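Local coordinates for MHC class I protein (PDB 6LUP) that probably presents peptides at the cell surface to T cells, as a nurse shark member of the MHC class I family, at residues Thr221-Val226 against Ile236-Glu241. Residues are numbered along the deposited sequence; the frame is centred on the assembly and turned at random.
Sequences TESTGV and IHRSTE
Glu-222 and Ser-239 face each other as an antiparallel hydrogen-bonded pair in a beta hairpin of the C1-set immunoglobulin domain, where strand 222-228 forms the edge of its four-stranded sheet and strand 234-241 the next one in. Ser-239 N donates to Glu-222 O at 2.7 Å, and Glu-222 N returns a bond to Ser-239 O. One step on, Ser-223 and Arg-238 make the non-hydrogen-bonded pair, and Thr-224 N then binds His-237 O at 3.0 Å.

There the edge strand breaks its pattern. With its hydroxyl set between its own backbone N and carbonyl carbon (chi1 58°), Thr-224 OG1 accepts from His-237 N at 3.0 Å, nearly straight at 163°, and the same OG1 donates to Gly-225 O. Ser-223 OG accepts from Gly-225 N, an ST turn, and the CD1 end of Ile-236 lies against Gly-225 C. The His-237 ring meets an aromatic side chain of the other protein's chain, with ND1 hydrogen-bonded to it.

On the Ser-223 side of the sheet, Arg-238 bends at chi3 (-71°) and carries its guanidinium back over the edge strand, while its NE is held by Val-209 O of the opposing sheet. Ser-223 CB sits 3.3 Å above the guanidinium plane, displaced toward its rim, and Thr-221 CG2 approaches NH1 of Arg-238 obliquely.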
ATOM      1  N   THR A 221      22.092  -8.851   9.680  1.00 76.94           N
ATOM      2  CA  THR A 221      21.044  -8.428  10.592  1.00 73.80           C
ATOM      3  C   THR A 221      19.682  -8.803  10.010  1.00 71.91           C
ATOM      4  O   THR A 221      19.487  -8.767   8.789  1.00 71.20           O
ATOM      5  CB  THR A 221      21.156  -6.914  10.907  1.00 72.83           C
ATOM      6  OG1 THR A 221      20.125  -6.530  11.818  1.00 72.19           O
ATOM      7  CG2 THR A 221      21.078  -6.061   9.635  1.00 71.46           C
ATOM      8  N   GLU A 222      18.752  -9.183  10.879  1.00 70.22           N
ATOM      9  CA  GLU A 222      17.441  -9.645  10.432  1.00 69.46           C
ATOM     10  C   GLU A 222      16.357  -8.571  10.562  1.00 65.96           C
ATOM     11  O   GLU A 222      16.205  -7.942  11.612  1.00 65.13           O
ATOM     12  CB  GLU A 222      17.041 -10.925  11.164  1.00 73.03           C
ATOM     13  CG  GLU A 222      15.962 -11.720  10.446  1.00 77.97           C
ATOM     14  CD  GLU A 222      16.280 -13.202  10.350  1.00 82.27           C
ATOM     15  OE1 GLU A 222      16.969 -13.737  11.248  1.00 83.56           O
ATOM     16  OE2 GLU A 222      15.835 -13.835   9.365  1.00 84.42           O
ATOM     17  N   SER A 223      15.606  -8.370   9.485  1.00 62.08           N
ATOM     18  CA  SER A 223      14.598  -7.323   9.451  1.00 58.97           C
ATOM     19  C   SER A 223      13.295  -7.796   8.824  1.00 56.79           C
ATOM     20  O   SER A 223      13.295  -8.421   7.763  1.00 56.30           O
ATOM     21  CB  SER A 223      15.129  -6.096   8.705  1.00 58.77           C
ATOM     22  OG  SER A 223      14.135  -5.093   8.605  1.00 58.71           O
ATOM     23  N   THR A 224      12.188  -7.486   9.492  1.00 54.54           N
ATOM     24  CA  THR A 224      10.858  -7.752   8.953  1.00 52.95           C
ATOM     25  C   THR A 224      10.591  -6.881   7.733  1.00 51.66           C
ATOM     26  O   THR A 224       9.801  -7.246   6.866  1.00 51.85           O
ATOM     27  CB  THR A 224       9.742  -7.461   9.981  1.00 52.83           C
ATOM     28  OG1 THR A 224       9.820  -6.095  10.419  1.00 51.55           O
ATOM     29  CG2 THR A 224       9.830  -8.403  11.171  1.00 53.09           C
ATOM     30  N   GLY A 225      11.263  -5.733   7.674  1.00 49.98           N
ATOM     31  CA  GLY A 225      10.931  -4.691   6.716  1.00 48.20           C
ATOM     32  C   GLY A 225       9.781  -3.874   7.271  1.00 46.99           C
ATOM     33  O   GLY A 225       9.139  -4.272   8.247  1.00 47.27           O
ATOM     34  N   VAL A 226       9.519  -2.725   6.661  1.00 45.81           N
ATOM     35  CA  VAL A 226       8.402  -1.889   7.088  1.00 44.72           C
ATOM     36  C   VAL A 226       7.079  -2.598   6.763  1.00 44.08           C
ATOM     37  O   VAL A 226       6.934  -3.211   5.703  1.00 43.67           O
ATOM     38  CB  VAL A 226       8.492  -0.456   6.495  1.00 44.31           C
ATOM     39  CG1 VAL A 226       8.521  -0.487   4.972  1.00 45.20           C
ATOM     40  CG2 VAL A 226       7.353   0.425   6.995  1.00 44.04           C
ATOM     41  N   ILE A 236       8.483  -1.595  12.126  1.00 46.44           N
ATOM     42  CA  ILE A 236       9.594  -2.404  11.634  1.00 47.08           C
ATOM     43  C   ILE A 236      10.375  -3.008  12.799  1.00 48.52           C
ATOM     44  O   ILE A 236      10.550  -2.373  13.845  1.00 48.79           O
ATOM     45  CB  ILE A 236      10.529  -1.602  10.690  1.00 46.49           C
ATOM     46  CG1 ILE A 236      11.617  -2.515  10.102  1.00 46.62           C
ATOM     47  CG2 ILE A 236      11.103  -0.370  11.385  1.00 45.88           C
ATOM     48  CD1 ILE A 236      12.372  -1.921   8.929  1.00 46.63           C
ATOM     49  N   HIS A 237      10.817  -4.249  12.609  1.00 49.57           N
ATOM     50  CA  HIS A 237      11.655  -4.940  13.579  1.00 50.77           C
ATOM     51  C   HIS A 237      12.990  -5.255  12.927  1.00 51.29           C
ATOM     52  O   HIS A 237      13.032  -5.923  11.893  1.00 50.98           O
ATOM     53  CB  HIS A 237      10.996  -6.245  14.036  1.00 51.75           C
ATOM     54  CG  HIS A 237       9.733  -6.054  14.819  1.00 52.46           C
ATOM     55  ND1 HIS A 237       9.588  -6.508  16.112  1.00 53.88           N
ATOM     56  CD2 HIS A 237       8.556  -5.471  14.491  1.00 51.93           C
ATOM     57  CE1 HIS A 237       8.375  -6.213  16.547  1.00 53.65           C
ATOM     58  NE2 HIS A 237       7.730  -5.580  15.584  1.00 52.51           N
ATOM     59  N   ARG A 238      14.073  -4.752  13.513  1.00 52.41           N
ATOM     60  CA  ARG A 238      15.410  -5.206  13.142  1.00 54.25           C
ATOM     61  C   ARG A 238      16.109  -5.850  14.334  1.00 55.85           C
ATOM     62  O   ARG A 238      16.279  -5.227  15.383  1.00 55.86           O
ATOM     63  CB  ARG A 238      16.270  -4.085  12.552  1.00 53.65           C
ATOM     64  CG  ARG A 238      17.515  -4.628  11.865  1.00 54.14           C
ATOM     65  CD  ARG A 238      18.401  -3.550  11.266  1.00 53.93           C
ATOM     66  NE  ARG A 238      17.813  -2.923  10.085  1.00 53.61           N
ATOM     67  CZ  ARG A 238      17.759  -3.473   8.873  1.00 53.84           C
ATOM     68  NH1 ARG A 238      18.245  -4.686   8.655  1.00 54.53           N
ATOM     69  NH2 ARG A 238      17.207  -2.803   7.872  1.00 53.46           N
ATOM     70  N   SER A 239      16.508  -7.105  14.156  1.00 58.19           N
ATOM     71  CA  SER A 239      17.126  -7.880  15.227  1.00 60.93           C
ATOM     72  C   SER A 239      18.420  -8.560  14.791  1.00 63.12           C
ATOM     73  O   SER A 239      18.582  -8.949  13.629  1.00 62.72           O
ATOM     74  CB  SER A 239      16.148  -8.923  15.768  1.00 61.04           C
ATOM     75  OG  SER A 239      15.698  -9.773  14.729  1.00 61.64           O
ATOM     76  N   THR A 240      19.335  -8.697  15.744  1.00 66.20           N
ATOM     77  CA  THR A 240      20.600  -9.374  15.513  1.00 69.42           C
ATOM     78  C   THR A 240      20.841 -10.446  16.572  1.00 72.37           C
ATOM     79  O   THR A 240      20.167 -10.468  17.608  1.00 71.16           O
ATOM     80  CB  THR A 240      21.782  -8.378  15.473  1.00 69.48           C
ATOM     81  OG1 THR A 240      22.929  -9.023  14.907  1.00 71.06           O
ATOM     82  CG2 THR A 240      22.121  -7.844  16.871  1.00 68.73           C
ATOM     83  N   GLU A 241      21.799 -11.331  16.295  1.00 77.21           N
ATOM     84  CA  GLU A 241      22.209 -12.371  17.236  1.00 81.59           C
ATOM     85  C   GLU A 241      22.871 -11.775  18.477  1.00 81.72           C
ATOM     86  O   GLU A 241      23.568 -10.760  18.398  1.00 81.03           O
ATOM     87  CB  GLU A 241      23.137 -13.380  16.557  1.00 85.77           C
ATOM     88  CG  GLU A 241      22.432 -14.323  15.589  1.00 89.67           C
ATOM     89  CD  GLU A 241      21.718 -15.480  16.277  1.00 93.15           C
ATOM     90  OE1 GLU A 241      21.591 -16.550  15.642  1.00 95.63           O
ATOM     91  OE2 GLU A 241      21.283 -15.336  17.443  1.00 94.46           O
TER